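PelA (Pseudomonas aeruginosa, PDB 5TCB) carries a glycoside hydrolase domain, the part crystallised here, which probably cleaves polysaccharide chains, while the full-length protein is probably also a deacetylase. Local coordinates at residues E39-D44 and K62-T67; L48-L53 and Q127-L132; M229-I234 and E255-F260; L237-R242 and L266-V271. All blocks are in the same frame, centred on the assembly; numbering follows the deposited sequence.

Contact 1 of 4, residues E39-D44 and K62-T67; sequences ELSQFD and KEQGST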
# COMPACT_ATOMS: atom_id res chain seq x y z
N GLU A 39 6.07 11.74 16.67
CA GLU A 39 5.32 12.49 15.67
C GLU A 39 4.34 11.60 14.89
O GLU A 39 3.19 11.98 14.68
CB GLU A 39 6.30 13.20 14.74
CG GLU A 39 7.06 14.34 15.42
CD GLU A 39 8.34 13.91 16.13
OE1 GLU A 39 8.67 12.71 16.18
OE2 GLU A 39 9.03 14.81 16.66
N LEU A 40 4.77 10.41 14.50
CA LEU A 40 3.89 9.52 13.78
C LEU A 40 2.71 9.07 14.62
O LEU A 40 1.63 8.80 14.08
CB LEU A 40 4.69 8.32 13.26
CG LEU A 40 5.64 8.64 12.10
CD1 LEU A 40 6.55 7.47 11.86
CD2 LEU A 40 4.83 8.92 10.84
N SER A 41 2.89 8.99 15.94
CA SER A 41 1.84 8.50 16.83
C SER A 41 0.62 9.39 16.87
O SER A 41 -0.42 8.94 17.36
CB SER A 41 2.37 8.37 18.26
OG SER A 41 2.41 9.62 18.94
N GLN A 42 0.71 10.61 16.36
CA GLN A 42 -0.44 11.50 16.35
C GLN A 42 -1.33 11.32 15.13
O GLN A 42 -2.38 11.96 15.05
CB GLN A 42 0.04 12.95 16.45
CG GLN A 42 0.81 13.17 17.73
CD GLN A 42 0.00 12.78 18.97
OE1 GLN A 42 -0.97 13.45 19.31
NE2 GLN A 42 0.38 11.69 19.61
N PHE A 43 -0.97 10.43 14.21
CA PHE A 43 -1.82 10.04 13.09
C PHE A 43 -2.64 8.82 13.52
O PHE A 43 -2.19 8.01 14.33
CB PHE A 43 -0.99 9.70 11.84
CG PHE A 43 -0.27 10.87 11.24
CD1 PHE A 43 0.97 11.28 11.74
CD2 PHE A 43 -0.79 11.54 10.14
CE1 PHE A 43 1.65 12.33 11.16
CE2 PHE A 43 -0.11 12.61 9.57
CZ PHE A 43 1.12 12.99 10.10
N ASP A 44 -3.87 8.72 12.99
CA ASP A 44 -4.78 7.64 13.39
C ASP A 44 -4.26 6.29 12.90
O ASP A 44 -4.15 5.33 13.67
CB ASP A 44 -6.16 7.96 12.84
CG ASP A 44 -7.26 7.05 13.35
OD1 ASP A 44 -7.09 6.41 14.42
OD2 ASP A 44 -8.34 7.02 12.74
N LYS A 62 0.70 1.97 19.51
CA LYS A 62 -0.64 1.59 19.95
C LYS A 62 -0.99 2.24 21.29
O LYS A 62 -2.12 2.70 21.48
CB LYS A 62 -0.75 0.06 20.03
CG LYS A 62 -0.75 -0.61 18.63
CD LYS A 62 -1.04 -2.11 18.64
CE LYS A 62 0.02 -2.93 19.34
NZ LYS A 62 -0.34 -4.38 19.35
N GLU A 63 -0.02 2.30 22.22
CA GLU A 63 -0.25 2.95 23.51
C GLU A 63 -0.68 4.39 23.33
O GLU A 63 -1.48 4.91 24.11
CB GLU A 63 1.02 2.90 24.36
CG GLU A 63 1.40 1.52 24.85
CD GLU A 63 2.79 1.49 25.45
OE1 GLU A 63 3.49 2.53 25.44
OE2 GLU A 63 3.20 0.41 25.93
N GLN A 64 -0.10 5.06 22.35
CA GLN A 64 -0.43 6.45 22.05
C GLN A 64 -1.76 6.62 21.36
O GLN A 64 -2.19 7.77 21.17
CB GLN A 64 0.67 7.08 21.20
CG GLN A 64 1.99 7.27 21.90
CD GLN A 64 1.90 8.24 23.07
OE1 GLN A 64 1.30 9.30 22.94
NE2 GLN A 64 2.46 7.86 24.20
N GLY A 65 -2.41 5.53 20.92
CA GLY A 65 -3.69 5.62 20.25
C GLY A 65 -3.66 5.42 18.75
O GLY A 65 -4.70 5.58 18.11
N SER A 66 -2.49 5.14 18.18
CA SER A 66 -2.36 4.95 16.75
C SER A 66 -2.55 3.48 16.38
O SER A 66 -2.48 2.59 17.22
CB SER A 66 -0.99 5.47 16.30
OG SER A 66 -0.91 5.54 14.89
N THR A 67 -2.88 3.26 15.12
CA THR A 67 -3.09 1.92 14.58
C THR A 67 -1.98 1.63 13.59
O THR A 67 -1.97 2.21 12.49
CB THR A 67 -4.47 1.82 13.90
OG1 THR A 67 -5.50 2.08 14.86
CG2 THR A 67 -4.75 0.44 13.37
O HOH W 1 -0.90 10.23 22.01
O HOH W 2 -6.01 4.49 16.05

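Contact 2 of 4, residues L48-L53 and Q127-L132; sequences LEAAHL and QGYAGL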
# COMPACT_ATOMS: atom_id res chain seq x y z
N LEU A 48 4.09 1.52 8.05
CA LEU A 48 5.53 1.51 8.27
C LEU A 48 6.18 0.35 7.53
O LEU A 48 5.58 -0.70 7.31
CB LEU A 48 5.86 1.34 9.75
CG LEU A 48 5.19 2.40 10.61
CD1 LEU A 48 4.57 1.78 11.82
CD2 LEU A 48 6.20 3.45 10.96
N GLU A 49 7.46 0.54 7.20
CA GLU A 49 8.31 -0.58 6.83
C GLU A 49 8.80 -1.22 8.11
O GLU A 49 9.65 -0.65 8.82
CB GLU A 49 9.45 -0.12 5.93
CG GLU A 49 10.50 -1.19 5.64
CD GLU A 49 9.90 -2.52 5.20
OE1 GLU A 49 9.23 -2.60 4.15
OE2 GLU A 49 10.11 -3.50 5.94
N ALA A 50 8.28 -2.41 8.41
CA ALA A 50 8.54 -3.08 9.68
C ALA A 50 10.02 -3.41 9.90
O ALA A 50 10.46 -3.58 11.05
CB ALA A 50 7.69 -4.35 9.75
N ALA A 51 10.81 -3.52 8.84
CA ALA A 51 12.23 -3.79 9.00
C ALA A 51 12.94 -2.73 9.83
O ALA A 51 14.02 -2.99 10.36
CB ALA A 51 12.89 -3.90 7.62
N HIS A 52 12.34 -1.55 9.98
CA HIS A 52 12.97 -0.43 10.68
C HIS A 52 12.40 -0.20 12.07
O HIS A 52 12.75 0.80 12.71
CB HIS A 52 12.84 0.82 9.83
CG HIS A 52 13.49 0.67 8.50
ND1 HIS A 52 14.79 0.24 8.38
CD2 HIS A 52 13.02 0.83 7.24
CE1 HIS A 52 15.10 0.15 7.09
NE2 HIS A 52 14.04 0.51 6.39
N LEU A 53 11.52 -1.08 12.54
CA LEU A 53 10.94 -0.95 13.86
C LEU A 53 11.15 -2.22 14.65
O LEU A 53 11.33 -3.29 14.09
CB LEU A 53 9.42 -0.72 13.83
CG LEU A 53 8.89 0.64 13.47
CD1 LEU A 53 8.89 0.77 11.96
CD2 LEU A 53 7.52 0.74 14.08
N GLN A 127 4.52 -9.50 15.89
CA GLN A 127 5.21 -8.27 16.25
C GLN A 127 4.29 -7.18 16.77
O GLN A 127 4.79 -6.17 17.27
CB GLN A 127 5.96 -7.72 15.05
CG GLN A 127 7.17 -8.51 14.62
CD GLN A 127 8.19 -7.58 14.01
OE1 GLN A 127 8.94 -6.90 14.74
NE2 GLN A 127 8.20 -7.49 12.70
N GLY A 128 2.98 -7.35 16.65
CA GLY A 128 2.05 -6.40 17.21
C GLY A 128 1.36 -5.51 16.22
O GLY A 128 0.56 -4.67 16.63
N TYR A 129 1.59 -5.68 14.92
CA TYR A 129 0.92 -4.83 13.96
C TYR A 129 -0.58 -5.06 13.98
O TYR A 129 -1.06 -6.18 14.13
CB TYR A 129 1.50 -5.04 12.54
CG TYR A 129 2.86 -4.42 12.44
CD1 TYR A 129 3.00 -3.06 12.22
CD2 TYR A 129 4.01 -5.18 12.63
CE1 TYR A 129 4.24 -2.47 12.17
CE2 TYR A 129 5.25 -4.60 12.60
CZ TYR A 129 5.37 -3.24 12.37
OH TYR A 129 6.62 -2.63 12.35
N ALA A 130 -1.33 -3.98 13.83
CA ALA A 130 -2.79 -4.06 13.76
C ALA A 130 -3.31 -4.38 12.37
O ALA A 130 -4.50 -4.64 12.21
CB ALA A 130 -3.38 -2.75 14.24
N GLY A 131 -2.44 -4.33 11.37
CA GLY A 131 -2.87 -4.56 10.01
C GLY A 131 -1.69 -4.57 9.08
O GLY A 131 -0.53 -4.37 9.47
N LEU A 132 -2.02 -4.81 7.80
CA LEU A 132 -1.06 -4.85 6.71
C LEU A 132 -1.50 -3.88 5.63
O LEU A 132 -2.69 -3.78 5.32
CB LEU A 132 -0.99 -6.22 6.08
CG LEU A 132 -0.66 -7.39 7.00
CD1 LEU A 132 -0.82 -8.74 6.28
CD2 LEU A 132 0.72 -7.25 7.56
O HOH W 3 8.55 -4.28 13.28

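Contact 3 of 4, residues M229-I234 and E255-F260; sequences MPIVAI and EGYVPF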
# COMPACT_ATOMS: atom_id res chain seq x y z
N MET A 229 -16.66 2.33 1.44
CA MET A 229 -15.27 1.99 1.69
C MET A 229 -14.46 3.26 1.94
O MET A 229 -14.51 4.19 1.12
CB MET A 229 -14.69 1.23 0.50
CG MET A 229 -13.20 0.92 0.64
SD MET A 229 -12.86 -0.37 1.88
CE MET A 229 -13.52 -1.83 1.04
N PRO A 230 -13.70 3.33 3.03
CA PRO A 230 -12.82 4.49 3.22
C PRO A 230 -11.75 4.51 2.15
O PRO A 230 -11.15 3.47 1.86
CB PRO A 230 -12.23 4.28 4.62
CG PRO A 230 -13.16 3.37 5.29
CD PRO A 230 -13.72 2.47 4.22
N ILE A 231 -11.55 5.69 1.55
CA ILE A 231 -10.55 5.88 0.50
C ILE A 231 -9.46 6.82 1.00
O ILE A 231 -9.74 7.95 1.43
CB ILE A 231 -11.14 6.41 -0.82
CG1 ILE A 231 -12.35 5.58 -1.24
CG2 ILE A 231 -10.07 6.41 -1.91
CD1 ILE A 231 -13.13 6.18 -2.39
N VAL A 232 -8.23 6.36 0.91
CA VAL A 232 -7.05 7.14 1.27
C VAL A 232 -6.40 7.61 -0.02
O VAL A 232 -6.19 6.82 -0.96
CB VAL A 232 -6.09 6.30 2.12
CG1 VAL A 232 -4.71 6.94 2.16
CG2 VAL A 232 -6.67 6.12 3.51
N ALA A 233 -6.14 8.90 -0.10
CA ALA A 233 -5.41 9.50 -1.21
C ALA A 233 -3.96 9.66 -0.80
O ALA A 233 -3.66 10.35 0.18
CB ALA A 233 -6.00 10.86 -1.59
N ILE A 234 -3.05 9.04 -1.54
CA ILE A 234 -1.61 9.22 -1.35
C ILE A 234 -1.13 10.10 -2.49
O ILE A 234 -0.89 9.62 -3.61
CB ILE A 234 -0.83 7.90 -1.31
CG1 ILE A 234 -1.39 6.95 -0.27
CG2 ILE A 234 0.64 8.21 -0.97
CD1 ILE A 234 -0.80 5.51 -0.40
N GLU A 255 -13.27 16.49 -0.73
CA GLU A 255 -13.69 15.56 -1.76
C GLU A 255 -13.93 14.15 -1.24
O GLU A 255 -14.20 13.25 -2.04
CB GLU A 255 -12.65 15.55 -2.88
CG GLU A 255 -12.55 16.91 -3.56
CD GLU A 255 -11.40 17.03 -4.53
OE1 GLU A 255 -10.63 16.06 -4.69
OE2 GLU A 255 -11.24 18.12 -5.13
N GLY A 256 -13.82 13.94 0.08
CA GLY A 256 -14.19 12.69 0.69
C GLY A 256 -13.05 11.73 0.93
O GLY A 256 -13.29 10.60 1.38
N TYR A 257 -11.81 12.15 0.67
CA TYR A 257 -10.64 11.31 0.87
C TYR A 257 -10.00 11.56 2.24
O TYR A 257 -10.12 12.63 2.83
CB TYR A 257 -9.59 11.58 -0.21
CG TYR A 257 -10.07 11.32 -1.61
CD1 TYR A 257 -10.39 12.37 -2.43
CD2 TYR A 257 -10.22 10.03 -2.10
CE1 TYR A 257 -10.82 12.17 -3.70
CE2 TYR A 257 -10.67 9.81 -3.38
CZ TYR A 257 -10.98 10.89 -4.17
OH TYR A 257 -11.43 10.71 -5.45
N VAL A 258 -9.30 10.55 2.75
CA VAL A 258 -8.40 10.74 3.88
C VAL A 258 -7.00 10.83 3.31
O VAL A 258 -6.48 9.82 2.80
CB VAL A 258 -8.51 9.59 4.89
CG1 VAL A 258 -7.62 9.86 6.11
CG2 VAL A 258 -9.95 9.43 5.34
N PRO A 259 -6.37 12.01 3.30
CA PRO A 259 -5.13 12.18 2.53
C PRO A 259 -3.85 12.02 3.32
O PRO A 259 -3.81 12.25 4.53
CB PRO A 259 -5.25 13.61 2.03
CG PRO A 259 -5.91 14.31 3.19
CD PRO A 259 -6.89 13.31 3.77
N PHE A 260 -2.78 11.69 2.61
CA PHE A 260 -1.42 11.90 3.07
C PHE A 260 -0.64 12.44 1.91
O PHE A 260 -0.61 11.82 0.84
CB PHE A 260 -0.78 10.62 3.58
CG PHE A 260 0.59 10.81 4.22
CD1 PHE A 260 0.75 11.62 5.34
CD2 PHE A 260 1.69 10.11 3.74
CE1 PHE A 260 1.99 11.77 5.95
CE2 PHE A 260 2.93 10.26 4.35
CZ PHE A 260 3.09 11.06 5.46
O HOH W 4 -12.79 8.22 2.53

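Contact 4 of 4, residues L237-R242 and L266-V271; sequences LPPERR and LDYLGV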
# COMPACT_ATOMS: atom_id res chain seq x y z
N LEU A 237 3.92 15.83 -2.98
CA LEU A 237 4.46 17.18 -3.16
C LEU A 237 5.77 17.24 -2.38
O LEU A 237 5.88 16.62 -1.32
CB LEU A 237 3.53 18.29 -2.66
CG LEU A 237 2.31 18.56 -3.54
CD1 LEU A 237 1.38 19.54 -2.84
CD2 LEU A 237 2.73 19.12 -4.91
N PRO A 238 6.76 17.97 -2.88
CA PRO A 238 8.07 17.99 -2.23
C PRO A 238 8.05 18.82 -0.95
O PRO A 238 7.11 19.60 -0.72
CB PRO A 238 8.98 18.63 -3.30
CG PRO A 238 8.06 19.55 -4.04
CD PRO A 238 6.76 18.76 -4.12
N PRO A 239 9.08 18.69 -0.12
CA PRO A 239 9.04 19.37 1.19
C PRO A 239 8.92 20.87 1.09
O PRO A 239 8.29 21.49 1.96
CB PRO A 239 10.36 18.94 1.84
CG PRO A 239 10.66 17.62 1.22
CD PRO A 239 10.21 17.75 -0.21
N GLU A 240 9.57 21.49 0.09
CA GLU A 240 9.51 22.94 -0.04
C GLU A 240 8.11 23.45 -0.33
O GLU A 240 7.84 24.64 -0.11
CB GLU A 240 10.51 23.41 -1.10
CG GLU A 240 10.24 22.94 -2.53
CD GLU A 240 10.88 21.61 -2.88
OE1 GLU A 240 11.30 20.84 -1.97
OE2 GLU A 240 10.94 21.32 -4.10
N ARG A 241 7.21 22.57 -0.79
CA ARG A 241 5.82 22.92 -1.09
C ARG A 241 4.87 22.48 0.03
O ARG A 241 3.71 22.17 -0.24
CB ARG A 241 5.40 22.30 -2.42
CG ARG A 241 6.35 22.62 -3.60
CD ARG A 241 6.18 24.04 -4.18
NE ARG A 241 6.66 25.09 -3.29
CZ ARG A 241 7.87 25.64 -3.33
NH1 ARG A 241 8.20 26.59 -2.46
NH2 ARG A 241 8.76 25.26 -4.24
N ARG A 242 5.33 22.51 1.29
CA ARG A 242 4.49 22.09 2.41
C ARG A 242 3.23 22.94 2.53
O ARG A 242 2.17 22.42 2.89
CB ARG A 242 5.32 22.14 3.69
CG ARG A 242 4.68 21.50 4.87
CD ARG A 242 5.63 21.43 6.05
NE ARG A 242 5.00 20.81 7.22
CZ ARG A 242 4.89 19.51 7.42
NH1 ARG A 242 5.39 18.66 6.56
NH2 ARG A 242 4.28 19.08 8.51
N LEU A 266 8.72 8.36 0.92
CA LEU A 266 7.99 8.22 2.18
C LEU A 266 8.97 8.26 3.36
O LEU A 266 8.94 7.43 4.28
CB LEU A 266 7.13 6.95 2.20
CG LEU A 266 5.85 6.93 1.36
CD1 LEU A 266 5.04 8.21 1.47
CD2 LEU A 266 6.17 6.59 -0.08
N ASP A 267 9.82 9.29 3.32
CA ASP A 267 10.84 9.52 4.33
C ASP A 267 10.67 10.89 4.97
O ASP A 267 11.65 11.50 5.41
CB ASP A 267 12.22 9.38 3.70
CG ASP A 267 12.49 10.40 2.61
OD1 ASP A 267 11.58 11.19 2.26
OD2 ASP A 267 13.62 10.40 2.06
N TYR A 268 9.43 11.36 5.04
CA TYR A 268 9.09 12.75 5.33
C TYR A 268 7.83 12.78 6.16
O TYR A 268 6.90 12.02 5.90
CB TYR A 268 8.89 13.52 4.01
CG TYR A 268 8.30 14.93 4.09
CD1 TYR A 268 8.94 15.97 4.75
CD2 TYR A 268 7.13 15.23 3.41
CE1 TYR A 268 8.40 17.27 4.76
CE2 TYR A 268 6.58 16.50 3.41
CZ TYR A 268 7.21 17.52 4.06
OH TYR A 268 6.66 18.78 4.03
N LEU A 269 7.78 13.69 7.14
CA LEU A 269 6.57 13.88 7.92
C LEU A 269 5.61 14.75 7.11
O LEU A 269 5.46 15.96 7.33
CB LEU A 269 6.91 14.48 9.28
CG LEU A 269 7.39 13.50 10.35
CD1 LEU A 269 7.94 14.26 11.54
CD2 LEU A 269 6.24 12.58 10.78
N GLY A 270 4.95 14.10 6.16
CA GLY A 270 3.97 14.75 5.31
C GLY A 270 2.72 15.11 6.08
O GLY A 270 2.63 14.98 7.30
N VAL A 271 1.71 15.58 5.33
CA VAL A 271 0.54 16.18 5.95
C VAL A 271 -0.72 15.41 5.61
O VAL A 271 -0.94 14.99 4.46
CB VAL A 271 0.43 17.65 5.53
CG1 VAL A 271 1.58 18.41 6.16
CG2 VAL A 271 0.46 17.78 4.06
O HOH W 5 5.45 19.17 1.68
O HOH W 6 9.13 20.82 4.53
O HOH W 7 3.21 16.61 9.51

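Contact 1 of 4, residues E39-D44 and K62-T67
S41 lies against the aliphatic base of Q64, with S41 CB 3.6 Å from Q64 CB and S41 OG also near Q64 CB and CG. S41 OG is already engaged. It is hydrogen-bonded to A38 O, and it accepts Q42 NE2 at 3.0 Å, almost in the plane of the Q42 amide. The other hydrogen of Q42 NE2 serves water 1. That water donates both to Q64 O and to Q64 OE1, the latter at 2.6 Å. The bend of Q64 at chi2 turns OE1 back to the side of its own carbonyl, near enough for one water to bond both. The two glutamines are therefore joined through solvent.

Deeper in, S66 makes a direct polar link. Its OG stands anti to the backbone N (chi1 -169°) and donates to F43 O at 2.8 Å, from 29° off the carbonyl plane. The next bond is between backbones: T67 N donates to D44 O at 2.8 Å, with an N-H...O angle of 148°. Water 2 sits 2.7 Å from D44 OD1 and close to G65 O and T67 OG1. G65, with positive phi, closes helix 55-63 in a Schellman motif and turns the chain towards T67.

These are the turns that lead into adjacent parallel strands of the barrel, 45-48 and 67-73. The pairing runs on into the sheet through T67 and V46. L40 packs on V46 and L48, F43 leans on A28 of strand 27-30, and the carboxylate of D44 is tied to S25 N.

Contact 2 of 4, residues L48-L53 and Q127-L132
In this (beta/alpha)8 barrel, the 3-10 turn 50-52 follows strand 45-48, and the phenol end of Y129 reaches it from the turn before strand 131-135. Y129 OH is 3.3 Å from A50 CB, and Y129 CZ is 3.7 Å from the same methyl. L53 runs obliquely to Y129, with L53 CB 3.7 Å from Y129 OH. L48 comes to the ring edge, near its plane, where its CD1 is 4.3 Å from Y129 CE1. The CG of Y129 is anti to the carbonyl carbon (chi1 -73°), which sends the ring towards the turn.

The buried hydroxyl has a polar partner in water 3. This water lies in the ring plane, 2.7 Å from Y129 OH. It is also 3.0 Å from A50 O and 3.0 Å from Q127 OE1. Water 3 has more acceptors around it than it has protons, so not all these bonds can be made at once. Within the turn, E49 OE2 accepts A51 N.

Helix 111-126 ends just before G128 in a Schellman motif. L124 of that helix, V58 of helix 55-63 and A70 of strand 67-73 pack round the Y129 ring.

Contact 3 of 4, residues M229-I234 and E255-F260
The first torsions of I231 and Y257, which lie side by side, bring I231 CG2 to the ring edge. Chi1 of I231 (-50°) puts CG1 anti to the carbonyl carbon and leaves CG2 anti to the backbone N, toward the tyrosine ring. Y257 has CG anti to the carbonyl carbon (chi1 -60°). The branch methyl I231 CG2 then meets the ring in plane, 3.6 Å from Y257 CD2. A233 adds its methyl alongside, with CB 3.9 Å from Y257 CB. On the other face of the sheet V232 crosses V258 more loosely, V232 CG2 being 4.2 Å from V258 CB.

Backbone bonds carry the rest. V258 N donates to I231 O at 2.9 Å. A233 N returns the bond to V258 O at 3.1 Å, but comes from above, 46° out of the carbonyl plane. F260 N then donates to A233 O at 2.9 Å. Beyond the first rung, water 4 takes I231 N and donates to G256 O at 2.7 Å.

This is the pairing of the two parallel strands of the beta-alpha-beta unit 231-236, 242-254, 258-262. The face with A233 and P259 looks towards the helices, where P259 rests on helix 242-254 and Y257 on L221. V232, I234 and F260 reach strand 27-30 from the other face, which is consistent with closure of the barrel.

Y257 OH is hydrogen-bonded to R225 NH2. The alternation of donors explains how a proline fits here. V258 and F260 give their N-H groups to strand 231-236, and P259, which has none, is not needed in this ladder.

Contact 4 of 4, residues L237-R242 and L266-V271
R242 and Y268 join the beta-alpha loop after strand 231-236 to the irregular segment after the last strand, 258-262, at the C-terminal end of the barrel. R242 opens helix 242-254, just after R241 at the N-cap. Its CG is anti to the backbone N (chi1 -169°), and the chain stays extended to NE. The chain runs alongside Y268 OH, so that NH1 reaches both the hydroxyl and L269 O.

NH1 makes two hydrogen bonds, both in the guanidinium plane. One goes to Y268 OH at 2.8 Å, the other to L269 O at 2.8 Å. The pair should hold the guanidinium against rotation. Its plane stands 87° from that of the Y268 ring, so this is not a stack. V271 covers one guanidinium face with CG1, 3.6 Å from R242 NH2.

Y268 also has CG anti to its backbone N (chi1 170°), which turns the ring towards P239. The proline lies over one ring face, offset to the rim, with P239 CB 3.9 Å from Y268 CE1. Water 5 links the hydroxyl to P238 O and is 2.7 Å from Y268 OH. Water 6 donates to P239 O and lies farther from Y268 OH, at 3.2 Å.

L269 is the centre of an inverse gamma turn, with its carbonyl directed at the arginine. The other terminal nitrogen, R242 NH2, donates at 2.9 Å to water 7, which in turn donates to G270 O at 2.8 Å.

In the fold
Contacts 1 and 2 are neighbours, with centres about 13 Å apart. K62 NZ lies 2.9 Å from G128 O, a probable hydrogen bond, and T67 packs on A130. Contact 4 joins the segments after the strands that contact 3 pairs, and the two centres are about 17 Å apart. F260 connects the two, with its CE1 3.4 Å from G270 C. F43 of contact 1 touches both F260 and G270, so the first and last parts of the barrel meet there. Contacts 2 and 3 stay about 10 Å apart at their nearest atoms. In such barrels the active site usually lies at the C-terminal strand ends, as do the 48-53 loop and contact 4.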